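Local coordinates for beta-1,4-mannanase (PDB 3VUP), which probably hydrolyses the beta-1,4-mannosidic bonds of mannan as a digestive TIM-barrel enzyme of the sea hare Aplysia kurodai, at residues A218-G223 against V255-Q260; W157-E162 against W206-I211; V106-W111 against V152-W157; G7-N12 against P288-E293. One frame throughout, in Å; residues are numbered along the deposited sequence.

Interaction 1: A218-G223 against V255-Q260; sequences ALVTMG and VFDFYQ. With SO4 (sulfate ion), chain D.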
loop_
_atom_site.group_PDB
_atom_site.type_symbol
_atom_site.label_atom_id
_atom_site.label_comp_id
_atom_site.label_asym_id
_atom_site.label_seq_id
_atom_site.Cartn_x
_atom_site.Cartn_y
_atom_site.Cartn_z
ATOM N N ALA A 218 12.855 -6.905 4.153
ATOM C CA ALA A 218 11.775 -6.205 3.464
ATOM C C ALA A 218 10.878 -5.451 4.436
ATOM O O ALA A 218 10.702 -5.859 5.585
ATOM C CB ALA A 218 10.950 -7.187 2.639
ATOM N N LEU A 219 10.298 -4.361 3.952
ATOM C CA LEU A 219 9.330 -3.596 4.721
ATOM C C LEU A 219 7.920 -3.906 4.252
ATOM O O LEU A 219 7.700 -4.191 3.067
ATOM C CB LEU A 219 9.596 -2.097 4.585
ATOM C CG LEU A 219 11.008 -1.622 4.955
ATOM C CD1 LEU A 219 11.138 -0.118 4.735
ATOM C CD2 LEU A 219 11.350 -1.990 6.390
ATOM N N VAL A 220 6.969 -3.816 5.179
ATOM C CA VAL A 220 5.580 -4.138 4.890
ATOM C C VAL A 220 4.664 -3.028 5.408
ATOM O O VAL A 220 4.853 -2.499 6.522
ATOM C CB VAL A 220 5.174 -5.505 5.511
ATOM C CG1 VAL A 220 3.743 -5.868 5.122
ATOM C CG2 VAL A 220 6.129 -6.591 5.048
ATOM N N THR A 221 3.671 -2.686 4.589
ATOM C CA THR A 221 2.668 -1.691 4.947
ATOM C C THR A 221 1.298 -2.158 4.426
ATOM O O THR A 221 1.164 -3.265 3.894
ATOM C CB THR A 221 3.042 -0.299 4.369
ATOM O OG1 THR A 221 2.189 0.716 4.917
ATOM C CG2 THR A 221 2.928 -0.285 2.860
ATOM N N MET A 222 0.301 -1.291 4.576
ATOM C CA MET A 222 -1.054 -1.512 4.094
ATOM C C MET A 222 -1.679 -0.123 4.017
ATOM O O MET A 222 -1.471 0.706 4.904
ATOM C CB MET A 222 -1.801 -2.463 5.041
ATOM C CG MET A 222 -3.290 -2.631 4.778
ATOM S SD MET A 222 -4.267 -1.276 5.488
ATOM C CE MET A 222 -3.724 -1.372 7.192
ATOM N N GLY A 223 -2.424 0.150 2.949
ATOM C CA GLY A 223 -2.974 1.476 2.727
ATOM C C GLY A 223 -4.413 1.633 3.195
ATOM O O GLY A 223 -5.337 1.102 2.571
ATOM N N VAL A 255 3.741 -7.821 11.331
ATOM C CA VAL A 255 3.377 -6.469 11.727
ATOM C C VAL A 255 3.817 -5.505 10.635
ATOM O O VAL A 255 4.628 -5.851 9.779
ATOM C CB VAL A 255 4.008 -6.073 13.085
ATOM C CG1 VAL A 255 3.652 -7.100 14.150
ATOM C CG2 VAL A 255 5.519 -5.925 12.950
ATOM N N PHE A 256 3.255 -4.304 10.637
ATOM C CA PHE A 256 3.653 -3.294 9.673
ATOM C C PHE A 256 4.884 -2.536 10.134
ATOM O O PHE A 256 5.044 -2.227 11.313
ATOM C CB PHE A 256 2.493 -2.335 9.416
ATOM C CG PHE A 256 1.308 -3.009 8.809
ATOM C CD1 PHE A 256 1.464 -3.772 7.658
ATOM C CD2 PHE A 256 0.052 -2.941 9.397
ATOM C CE1 PHE A 256 0.394 -4.432 7.093
ATOM C CE2 PHE A 256 -1.025 -3.609 8.831
ATOM C CZ PHE A 256 -0.853 -4.357 7.685
ATOM N N ASP A 257 5.764 -2.245 9.186
ATOM C CA ASP A 257 6.919 -1.392 9.442
ATOM C C ASP A 257 6.590 0.091 9.370
ATOM O O ASP A 257 7.219 0.908 10.038
ATOM C CB ASP A 257 8.030 -1.723 8.454
ATOM C CG ASP A 257 8.506 -3.135 8.612
ATOM O OD1 ASP A 257 9.344 -3.343 9.517
ATOM O OD2 ASP A 257 8.022 -4.026 7.875
ATOM N N PHE A 258 5.614 0.437 8.540
ATOM C CA PHE A 258 5.168 1.813 8.441
ATOM C C PHE A 258 3.709 1.818 8.082
ATOM O O PHE A 258 3.183 0.852 7.522
ATOM C CB PHE A 258 6.009 2.645 7.462
ATOM C CG PHE A 258 5.923 2.233 6.009
ATOM C CD1 PHE A 258 5.055 2.881 5.132
ATOM C CD2 PHE A 258 6.780 1.272 5.500
ATOM C CE1 PHE A 258 5.030 2.559 3.779
ATOM C CE2 PHE A 258 6.766 0.947 4.148
ATOM C CZ PHE A 258 5.894 1.596 3.284
ATOM N N TYR A 259 3.036 2.892 8.470
ATOM C CA TYR A 259 1.637 3.071 8.163
ATOM C C TYR A 259 1.472 3.937 6.913
ATOM O O TYR A 259 2.372 4.693 6.536
ATOM C CB TYR A 259 0.940 3.714 9.348
ATOM C CG TYR A 259 0.836 2.867 10.598
ATOM C CD1 TYR A 259 0.224 1.619 10.577
ATOM C CD2 TYR A 259 1.281 3.351 11.825
ATOM C CE1 TYR A 259 0.079 0.874 11.744
ATOM C CE2 TYR A 259 1.129 2.615 12.998
ATOM C CZ TYR A 259 0.523 1.382 12.954
ATOM O OH TYR A 259 0.338 0.642 14.103
ATOM N N GLN A 260 0.308 3.817 6.288
ATOM C CA GLN A 260 0.023 4.488 5.031
ATOM C C GLN A 260 -1.424 4.945 5.041
ATOM O O GLN A 260 -2.335 4.127 5.058
ATOM C CB GLN A 260 0.265 3.536 3.860
ATOM C CG GLN A 260 -0.028 4.186 2.517
ATOM C CD GLN A 260 -0.271 3.215 1.380
ATOM O OE1 GLN A 260 -0.966 3.551 0.421
ATOM N NE2 GLN A 260 0.283 2.007 1.477
HETATM S S SO4 D . 2.146 2.220 17.053
HETATM O O1 SO4 D . 3.097 1.521 17.904
HETATM O O2 SO4 D . 2.841 2.729 15.881
HETATM O O3 SO4 D . 1.101 1.311 16.620
HETATM O O4 SO4 D . 1.591 3.350 17.797
HETATM O O HOH W 1 -1.363 1.841 7.521
#
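Val220 and Asp257 tie together the two strand entries of a beta-alpha-beta unit in the TIM barrel, built from strand 220-224, helix 242-249 and strand 259-262. Asp257 holds the backbone of Val220 twice. Its own N gives a bond to Val220 O, 2.8 Å long and in the carbonyl plane, while its OD2 takes Val220 N at 2.9 Å on the anti side of the carboxylate. A salt bridge from Lys212 to OD2 probably keeps this carboxylate charged.

One step on, Thr221 has OG1 anti to its backbone N (chi1 -170°), which brings the hydroxyl to Phe258 O at 2.8 Å, above the carbonyl plane and off the lone pairs. The backbone sets Thr221 CB over the face of the Phe258 ring, 3.6 Å from its centroid, a CH-pi contact, and the same chi1 puts CG2 near CZ. On Phe256, Met222 CB packs against CZ at 3.4 Å and Met222 N lies over one face, buried without a hydrogen-bond partner in the model. Water 1 links Met222 O to Gln260 N, while the Gln260 amide is held by His262 and Asp158. Tyr259 OH donates to O3 of a sulfate, probably a crystallisation ion, at 2.7 Å, in the ring plane.

Interaction 2: W157-E162 against W206-I211; sequences WDLMNE and WQADAI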
loop_
_atom_site.group_PDB
_atom_site.type_symbol
_atom_site.label_atom_id
_atom_site.label_comp_id
_atom_site.label_asym_id
_atom_site.label_seq_id
_atom_site.Cartn_x
_atom_site.Cartn_y
_atom_site.Cartn_z
ATOM N N TRP A 157 6.359 -3.816 0.580
ATOM C CA TRP A 157 5.168 -4.518 0.124
ATOM C C TRP A 157 3.942 -3.940 0.818
ATOM O O TRP A 157 3.891 -3.896 2.041
ATOM C CB TRP A 157 5.264 -6.007 0.466
ATOM C CG TRP A 157 6.365 -6.735 -0.247
ATOM C CD1 TRP A 157 7.598 -7.062 0.254
ATOM C CD2 TRP A 157 6.335 -7.240 -1.591
ATOM N NE1 TRP A 157 8.328 -7.735 -0.691
ATOM C CE2 TRP A 157 7.582 -7.858 -1.831
ATOM C CE3 TRP A 157 5.377 -7.234 -2.615
ATOM C CZ2 TRP A 157 7.898 -8.462 -3.054
ATOM C CZ3 TRP A 157 5.694 -7.828 -3.833
ATOM C CH2 TRP A 157 6.945 -8.436 -4.039
ATOM N N ASP A 158 2.971 -3.483 0.034
ATOM C CA ASP A 158 1.694 -3.015 0.563
ATOM C C ASP A 158 0.726 -4.193 0.420
ATOM O O ASP A 158 0.382 -4.599 -0.693
ATOM C CB ASP A 158 1.235 -1.792 -0.235
ATOM C CG ASP A 158 -0.141 -1.267 0.171
ATOM O OD1 ASP A 158 -0.902 -1.986 0.854
ATOM O OD2 ASP A 158 -0.468 -0.127 -0.255
ATOM N N LEU A 159 0.291 -4.755 1.543
ATOM C CA LEU A 159 -0.531 -5.961 1.485
ATOM C C LEU A 159 -1.896 -5.743 0.862
ATOM O O LEU A 159 -2.433 -6.635 0.216
ATOM C CB LEU A 159 -0.732 -6.539 2.878
ATOM C CG LEU A 159 0.536 -6.934 3.620
ATOM C CD1 LEU A 159 0.160 -7.605 4.921
ATOM C CD2 LEU A 159 1.416 -7.845 2.780
ATOM N N MET A 160 -2.491 -4.583 1.096
ATOM C CA MET A 160 -3.864 -4.389 0.673
ATOM C C MET A 160 -4.255 -2.940 0.599
ATOM O O MET A 160 -4.054 -2.155 1.540
ATOM C CB MET A 160 -4.826 -5.110 1.614
ATOM C CG MET A 160 -6.297 -5.018 1.191
ATOM S SD MET A 160 -7.398 -6.051 2.170
ATOM C CE MET A 160 -7.857 -7.273 0.953
ATOM N N ASN A 161 -4.862 -2.596 -0.525
ATOM C CA ASN A 161 -5.495 -1.308 -0.665
ATOM C C ASN A 161 -6.867 -1.259 -0.009
ATOM O O ASN A 161 -7.778 -1.991 -0.404
ATOM C CB ASN A 161 -5.665 -0.959 -2.132
ATOM C CG ASN A 161 -6.194 0.430 -2.297
ATOM O OD1 ASN A 161 -5.499 1.391 -1.977
ATOM N ND2 ASN A 161 -7.443 0.558 -2.729
ATOM N N GLU A 162 -6.993 -0.391 0.989
ATOM C CA GLU A 162 -8.275 -0.022 1.594
ATOM C C GLU A 162 -9.153 -1.208 2.024
ATOM O O GLU A 162 -10.261 -1.384 1.512
ATOM C CB GLU A 162 -9.037 0.922 0.659
ATOM C CG GLU A 162 -8.188 2.156 0.340
ATOM C CD GLU A 162 -8.916 3.272 -0.390
ATOM O OE1 GLU A 162 -10.039 3.052 -0.902
ATOM O OE2 GLU A 162 -8.338 4.390 -0.460
ATOM N N TRP A 206 -0.593 -12.929 8.622
ATOM C CA TRP A 206 0.073 -14.085 8.025
ATOM C C TRP A 206 0.914 -13.684 6.819
ATOM O O TRP A 206 2.013 -14.199 6.623
ATOM C CB TRP A 206 -0.932 -15.170 7.645
ATOM C CG TRP A 206 -1.498 -15.927 8.818
ATOM C CD1 TRP A 206 -1.428 -15.589 10.148
ATOM C CD2 TRP A 206 -2.213 -17.167 8.760
ATOM N NE1 TRP A 206 -2.063 -16.542 10.910
ATOM C CE2 TRP A 206 -2.556 -17.518 10.084
ATOM C CE3 TRP A 206 -2.606 -18.008 7.715
ATOM C CZ2 TRP A 206 -3.272 -18.678 10.387
ATOM C CZ3 TRP A 206 -3.315 -19.153 8.018
ATOM C CH2 TRP A 206 -3.638 -19.481 9.344
ATOM N N GLN A 207 0.412 -12.758 6.009
ATOM C CA GLN A 207 1.190 -12.334 4.854
ATOM C C GLN A 207 2.422 -11.530 5.259
ATOM O O GLN A 207 3.506 -11.729 4.711
ATOM C CB GLN A 207 0.324 -11.569 3.861
ATOM C CG GLN A 207 -0.736 -12.426 3.191
ATOM C CD GLN A 207 -1.597 -11.601 2.265
ATOM O OE1 GLN A 207 -1.294 -11.461 1.084
ATOM N NE2 GLN A 207 -2.659 -11.018 2.804
ATOM N N ALA A 208 2.261 -10.614 6.206
ATOM C CA ALA A 208 3.400 -9.835 6.661
ATOM C C ALA A 208 4.493 -10.734 7.235
ATOM O O ALA A 208 5.672 -10.524 6.977
ATOM C CB ALA A 208 2.967 -8.787 7.676
ATOM N N ASP A 209 4.089 -11.744 8.003
ATOM C CA ASP A 209 5.049 -12.653 8.610
ATOM C C ASP A 209 5.750 -13.488 7.545
ATOM O O ASP A 209 6.961 -13.697 7.606
ATOM C CB ASP A 209 4.369 -13.552 9.639
ATOM C CG ASP A 209 5.350 -14.457 10.366
ATOM O OD1 ASP A 209 5.952 -14.021 11.372
ATOM O OD2 ASP A 209 5.501 -15.618 9.936
ATOM N N ALA A 210 4.997 -13.945 6.552
ATOM C CA ALA A 210 5.584 -14.715 5.465
ATOM C C ALA A 210 6.629 -13.896 4.713
ATOM O O ALA A 210 7.709 -14.397 4.389
ATOM C CB ALA A 210 4.500 -15.193 4.516
ATOM N N ILE A 211 6.308 -12.637 4.437
ATOM C CA ILE A 211 7.245 -11.763 3.744
ATOM C C ILE A 211 8.546 -11.606 4.530
ATOM O O ILE A 211 9.638 -11.773 3.991
ATOM C CB ILE A 211 6.611 -10.393 3.436
ATOM C CG1 ILE A 211 5.506 -10.549 2.386
ATOM C CG2 ILE A 211 7.673 -9.387 2.976
ATOM C CD1 ILE A 211 4.639 -9.339 2.240
#
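Leu159 and Ile211 face each other between strand 157-161 and helix segment 206-211, which run nearly antiparallel, 166° between their directions, with axes approaching to 9.7 Å. No hydrogen bond crosses this space, and the contact is made by side chains packing on the helix.

Leu159 is the central piece. With CG anti to the carbonyl carbon (chi1 -60°) and the chain continuing straight, its two methyls fork over the helix. CD2 slides past Ile211 and meets CD1 of that residue at 3.6 Å. CD1 of Leu159 rests on the helix backbone at Ala208 N, 3.9 Å away, with Ala208 CB and Gln207 CB beside it. Ile211 in turn works in two directions: its CD1 reaches between Leu159 and Trp157 CB, and its CG2 comes obliquely to Trp157 CD1 at 3.6 Å. Cut back to an alanine, Leu159 would lose both methyls, which would probably open a gap over Gln207 and Ala208 and leave Ile211 CD1 freer to turn.

Gln207 meets the strand through its CB. Its amide is spoken for, OE1 accepting from Trp111 NE1 and NE2 bonding to Phe203 O. CB of Asp158 leaves the strand on the side away from the helix, and its OD2 forms a salt bridge with Arg60. A strand whose alternate residues face an antiparallel helix on one side and the barrel interior on the other is the basic layer of the (beta/alpha)8 barrel.

Interaction 3: V106-W111 against V152-W157; sequences VFPCLW and VALGGW
Val106 bonds through both its backbone N and O to the loop that leads into strand 157-161. Its N donates to Ala153 O at 2.8 Å, nearly along the C=O axis. Its O receives Gly155 N at 2.7 Å, the donor tilted 25° from the carbonyl plane, and a weak second bond from Gly156 N at 3.4 Å. The next acceptor fares differently: Gly156 O is buried and has no hydrogen-bond donor anywhere in the model. Carbon takes that role instead, with Phe107 CA 3.2 Å from Gly156 O in a CA-H...O contact and Pro108 CD just as near, since a proline has no N-H to offer.

The Phe107 ring lays one face over Gly155 CA, 3.9 Å from the centroid, and a CB on this glycine would run into CZ. Were the Phe107 ring replaced by the methyl of an alanine, the face over Gly155 CA would be lost and a gap would probably open there. Farther along, Pro108 CB and Leu110 CD2 pack obliquely on Trp157, at CZ3 and CE3.

Strand 58-65 bonds to the backbone of Phe107 and Cys109, helix 88-101 packs on Val106, and Asp158 carries the barrel pairing onward from Pro108.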
loop_
_atom_site.group_PDB
_atom_site.type_symbol
_atom_site.label_atom_id
_atom_site.label_comp_id
_atom_site.label_asym_id
_atom_site.label_seq_id
_atom_site.Cartn_x
_atom_site.Cartn_y
_atom_site.Cartn_z
ATOM N N VAL A 106 9.993 0.916 -5.489
ATOM C CA VAL A 106 8.704 0.354 -5.860
ATOM C C VAL A 106 7.965 -0.182 -4.644
ATOM O O VAL A 106 8.560 -0.851 -3.790
ATOM C CB VAL A 106 8.901 -0.777 -6.876
ATOM C CG1 VAL A 106 7.577 -1.355 -7.314
ATOM C CG2 VAL A 106 9.641 -0.264 -8.056
ATOM N N PHE A 107 6.669 0.118 -4.586
ATOM C CA PHE A 107 5.791 -0.372 -3.532
ATOM C C PHE A 107 4.639 -1.140 -4.170
ATOM O O PHE A 107 3.597 -0.573 -4.466
ATOM C CB PHE A 107 5.306 0.807 -2.675
ATOM C CG PHE A 107 6.428 1.526 -1.978
ATOM C CD1 PHE A 107 6.781 1.198 -0.685
ATOM C CD2 PHE A 107 7.163 2.494 -2.641
ATOM C CE1 PHE A 107 7.838 1.838 -0.056
ATOM C CE2 PHE A 107 8.223 3.140 -2.013
ATOM C CZ PHE A 107 8.559 2.812 -0.720
ATOM N N PRO A 108 4.841 -2.441 -4.419
ATOM C CA PRO A 108 3.759 -3.237 -4.999
ATOM C C PRO A 108 2.641 -3.405 -3.981
ATOM O O PRO A 108 2.903 -3.706 -2.814
ATOM C CB PRO A 108 4.429 -4.590 -5.271
ATOM C CG PRO A 108 5.912 -4.308 -5.256
ATOM C CD PRO A 108 6.071 -3.225 -4.231
ATOM N N CYS A 109 1.404 -3.223 -4.437
ATOM C CA CYS A 109 0.231 -3.411 -3.595
ATOM C C CYS A 109 -0.469 -4.691 -4.038
ATOM O O CYS A 109 -0.947 -4.781 -5.169
ATOM C CB CYS A 109 -0.701 -2.204 -3.704
ATOM S SG CYS A 109 -2.230 -2.384 -2.768
ATOM N N LEU A 110 -0.521 -5.676 -3.149
ATOM C CA LEU A 110 -0.952 -7.015 -3.538
ATOM C C LEU A 110 -2.445 -7.102 -3.842
ATOM O O LEU A 110 -2.816 -7.568 -4.919
ATOM C CB LEU A 110 -0.564 -8.034 -2.470
ATOM C CG LEU A 110 0.934 -8.171 -2.218
ATOM C CD1 LEU A 110 1.156 -9.175 -1.098
ATOM C CD2 LEU A 110 1.670 -8.572 -3.492
ATOM N N TRP A 111 -3.280 -6.647 -2.904
ATOM C CA TRP A 111 -4.722 -6.874 -2.957
ATOM C C TRP A 111 -5.494 -5.560 -2.870
ATOM O O TRP A 111 -4.939 -4.514 -2.509
ATOM C CB TRP A 111 -5.153 -7.771 -1.802
ATOM C CG TRP A 111 -4.457 -9.097 -1.753
ATOM C CD1 TRP A 111 -3.491 -9.479 -0.866
ATOM C CD2 TRP A 111 -4.678 -10.224 -2.614
ATOM N NE1 TRP A 111 -3.093 -10.763 -1.124
ATOM C CE2 TRP A 111 -3.807 -11.244 -2.190
ATOM C CE3 TRP A 111 -5.511 -10.463 -3.715
ATOM C CZ2 TRP A 111 -3.761 -12.494 -2.809
ATOM C CZ3 TRP A 111 -5.464 -11.706 -4.328
ATOM C CH2 TRP A 111 -4.591 -12.701 -3.876
ATOM N N VAL A 152 17.395 -3.913 -4.431
ATOM C CA VAL A 152 17.573 -2.532 -3.980
ATOM C C VAL A 152 16.440 -1.580 -4.378
ATOM O O VAL A 152 16.259 -0.541 -3.737
ATOM C CB VAL A 152 18.929 -1.941 -4.415
ATOM C CG1 VAL A 152 20.065 -2.740 -3.799
ATOM C CG2 VAL A 152 19.049 -1.899 -5.931
ATOM N N ALA A 153 15.679 -1.926 -5.417
ATOM C CA ALA A 153 14.584 -1.060 -5.861
ATOM C C ALA A 153 13.238 -1.404 -5.233
ATOM O O ALA A 153 12.237 -0.747 -5.525
ATOM C CB ALA A 153 14.477 -1.030 -7.384
ATOM N N LEU A 154 13.211 -2.415 -4.370
ATOM C CA LEU A 154 11.996 -2.729 -3.629
ATOM C C LEU A 154 11.905 -1.814 -2.411
ATOM O O LEU A 154 12.733 -1.889 -1.504
ATOM C CB LEU A 154 11.998 -4.189 -3.185
ATOM C CG LEU A 154 10.851 -4.590 -2.263
ATOM C CD1 LEU A 154 9.535 -4.580 -3.016
ATOM C CD2 LEU A 154 11.128 -5.962 -1.677
ATOM N N GLY A 155 10.916 -0.927 -2.404
ATOM C CA GLY A 155 10.691 -0.057 -1.261
ATOM C C GLY A 155 9.966 -0.770 -0.133
ATOM O O GLY A 155 10.339 -0.661 1.037
ATOM N N GLY A 156 8.923 -1.510 -0.485
ATOM C CA GLY A 156 8.174 -2.259 0.503
ATOM C C GLY A 156 6.934 -2.851 -0.119
ATOM O O GLY A 156 6.509 -2.448 -1.205
ATOM N N TRP A 157 6.359 -3.816 0.580
ATOM C CA TRP A 157 5.168 -4.518 0.124
ATOM C C TRP A 157 3.942 -3.940 0.818
ATOM O O TRP A 157 3.891 -3.896 2.041
ATOM C CB TRP A 157 5.264 -6.007 0.466
ATOM C CG TRP A 157 6.365 -6.735 -0.247
ATOM C CD1 TRP A 157 7.598 -7.062 0.254
ATOM C CD2 TRP A 157 6.335 -7.240 -1.591
ATOM N NE1 TRP A 157 8.328 -7.735 -0.691
ATOM C CE2 TRP A 157 7.582 -7.858 -1.831
ATOM C CE3 TRP A 157 5.377 -7.234 -2.615
ATOM C CZ2 TRP A 157 7.898 -8.462 -3.054
ATOM C CZ3 TRP A 157 5.694 -7.828 -3.833
ATOM C CH2 TRP A 157 6.945 -8.436 -4.039
#

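Interaction 4: G7-N12 against P288-E293; sequences GHFVLN and PIVVGE
Phe9 and Pro288 meet where the small N-terminal sheet, strands 3-5, 8-11 and 14-15, packs against the barrel near the start of strand 289-293. The side chain of Phe9 is a worked example of one ring carbon joining two parts of a fold.

From CB, the first torsion (chi1 -73°) sets CG anti to the carbonyl carbon and swings the ring off strand 8-11 toward the barrel. CB and CG themselves serve as the stem. CD2 is about 4.2 Å from Pro288 CB, a loose contact. The next atom, CE2, does most of the touching: it lies 3.8 Å from Pro288 CB, which approaches obliquely, and equally close to Val290 CG2, which sits at the ring edge near its plane. At the tip, CZ looks past Val290 CG2 and reaches on to the ring of Phe258 in an edge-to-face pair. The Phe9 side chain also touches Ile4, Val16, Leu18 and Ala317.

Nearer the surface, Gly7 adds a backbone contact, its O lying 3.5 Å from Pro288 CG. Gly7 has a positive phi of 85°, where a CB would jam against the preceding carbonyl.

Nothing polar is exchanged between the two segments: no hydrogen bond or charge crosses, and the nearest polar atom, Gly7 O, faces a proline carbon. Between these two segments the contact therefore rests on the fit and burial of apolar carbon, with no directional bond across it.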
loop_
_atom_site.group_PDB
_atom_site.type_symbol
_atom_site.label_atom_id
_atom_site.label_comp_id
_atom_site.label_asym_id
_atom_site.label_seq_id
_atom_site.Cartn_x
_atom_site.Cartn_y
_atom_site.Cartn_z
ATOM N N GLY A 7 13.137 5.437 13.904
ATOM C CA GLY A 7 11.778 5.858 13.609
ATOM C C GLY A 7 11.560 6.568 12.284
ATOM O O GLY A 7 10.470 7.074 12.024
ATOM N N HIS A 8 12.582 6.613 11.436
ATOM C CA HIS A 8 12.507 7.314 10.153
ATOM C C HIS A 8 13.050 6.460 9.014
ATOM O O HIS A 8 13.985 5.684 9.224
ATOM C CB HIS A 8 13.342 8.596 10.206
ATOM C CG HIS A 8 13.010 9.493 11.356
ATOM N ND1 HIS A 8 13.852 9.669 12.434
ATOM C CD2 HIS A 8 11.924 10.264 11.596
ATOM C CE1 HIS A 8 13.299 10.514 13.286
ATOM N NE2 HIS A 8 12.129 10.889 12.801
ATOM N N PHE A 9 12.518 6.650 7.806
ATOM C CA PHE A 9 13.092 6.003 6.629
ATOM C C PHE A 9 14.504 6.505 6.389
ATOM O O PHE A 9 14.773 7.712 6.444
ATOM C CB PHE A 9 12.294 6.304 5.363
ATOM C CG PHE A 9 10.968 5.609 5.278
ATOM C CD1 PHE A 9 10.885 4.228 5.207
ATOM C CD2 PHE A 9 9.800 6.349 5.210
ATOM C CE1 PHE A 9 9.652 3.598 5.094
ATOM C CE2 PHE A 9 8.580 5.728 5.102
ATOM C CZ PHE A 9 8.501 4.352 5.048
ATOM N N VAL A 10 15.389 5.560 6.085
ATOM C CA VAL A 10 16.765 5.841 5.718
ATOM C C VAL A 10 17.116 5.021 4.481
ATOM O O VAL A 10 16.748 3.844 4.378
ATOM C CB VAL A 10 17.727 5.493 6.877
ATOM C CG1 VAL A 10 19.186 5.647 6.455
ATOM C CG2 VAL A 10 17.430 6.353 8.091
ATOM N N LEU A 11 17.816 5.649 3.541
ATOM C CA LEU A 11 18.344 4.949 2.380
ATOM C C LEU A 11 19.751 5.469 2.137
ATOM O O LEU A 11 19.966 6.678 2.082
ATOM C CB LEU A 11 17.476 5.183 1.137
ATOM C CG LEU A 11 17.920 4.381 -0.098
ATOM C CD1 LEU A 11 17.486 2.933 0.011
ATOM C CD2 LEU A 11 17.390 5.000 -1.364
ATOM N N ASN A 12 20.709 4.561 2.003
ATOM C CA ASN A 12 22.078 4.950 1.680
ATOM C C ASN A 12 22.639 6.012 2.623
ATOM O O ASN A 12 23.273 6.986 2.204
ATOM C CB ASN A 12 22.190 5.351 0.207
ATOM C CG ASN A 12 22.089 4.159 -0.711
ATOM O OD1 ASN A 12 22.580 3.080 -0.383
ATOM N ND2 ASN A 12 21.430 4.335 -1.851
ATOM N N PRO A 288 6.725 5.476 10.893
ATOM C CA PRO A 288 6.545 6.475 9.838
ATOM C C PRO A 288 5.146 6.376 9.237
ATOM O O PRO A 288 4.596 5.273 9.125
ATOM C CB PRO A 288 7.607 6.085 8.806
ATOM C CG PRO A 288 8.647 5.330 9.587
ATOM C CD PRO A 288 7.870 4.588 10.632
ATOM N N ILE A 289 4.590 7.525 8.862
ATOM C CA ILE A 289 3.273 7.587 8.239
ATOM C C ILE A 289 3.416 8.202 6.849
ATOM O O ILE A 289 3.756 9.384 6.711
ATOM C CB ILE A 289 2.297 8.452 9.056
ATOM C CG1 ILE A 289 2.127 7.910 10.481
ATOM C CG2 ILE A 289 0.959 8.569 8.335
ATOM C CD1 ILE A 289 1.432 8.895 11.412
ATOM N N VAL A 290 3.152 7.398 5.825
ATOM C CA VAL A 290 3.129 7.881 4.452
ATOM C C VAL A 290 1.706 8.306 4.101
ATOM O O VAL A 290 0.763 7.582 4.405
ATOM C CB VAL A 290 3.604 6.776 3.488
ATOM C CG1 VAL A 290 3.390 7.167 2.021
ATOM C CG2 VAL A 290 5.064 6.460 3.751
ATOM N N VAL A 291 1.539 9.482 3.496
ATOM C CA VAL A 291 0.255 9.848 2.920
ATOM C C VAL A 291 0.279 9.308 1.489
ATOM O O VAL A 291 0.860 9.913 0.579
ATOM C CB VAL A 291 -0.009 11.362 2.987
ATOM C CG1 VAL A 291 -1.373 11.675 2.400
ATOM C CG2 VAL A 291 0.071 11.845 4.428
ATOM N N GLY A 292 -0.299 8.120 1.326
ATOM C CA GLY A 292 -0.087 7.288 0.157
ATOM C C GLY A 292 -1.081 7.413 -0.985
ATOM O O GLY A 292 -0.890 6.760 -2.010
ATOM N N GLU A 293 -2.124 8.228 -0.814
ATOM C CA GLU A 293 -3.005 8.633 -1.919
ATOM C C GLU A 293 -3.600 9.984 -1.599
ATOM O O GLU A 293 -4.001 10.222 -0.460
ATOM C CB GLU A 293 -4.186 7.684 -2.115
ATOM C CG GLU A 293 -3.892 6.311 -2.667
ATOM C CD GLU A 293 -5.156 5.512 -2.935
ATOM O OE1 GLU A 293 -6.258 6.117 -2.995
ATOM O OE2 GLU A 293 -5.038 4.277 -3.098
#

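Overall arrangement
All four contacts reach the same eight-stranded barrel. Interactions 1 and 2, centres 8 Å apart, are joined by neighbouring strands, with Gly223 O 2.7 Å from Glu162 N in a probable hydrogen bond. Interactions 2 and 3 share Trp157, while interaction 4 encloses the others along the chain and meets interaction 1 at Phe258, whose ring touches both Thr221 and Phe9. The centres of interactions 2 and 4 are about 17 Å apart, yet side chains at the strand ends meet: Asn161 OD1 lies 3.1 Å from Glu293 OE2. Asn161, Glu162 and Glu293 all bond a TRS molecule, probably from the crystallisation liquor, consistent with the two-glutamate active site of related TIM-barrel glycoside hydrolases.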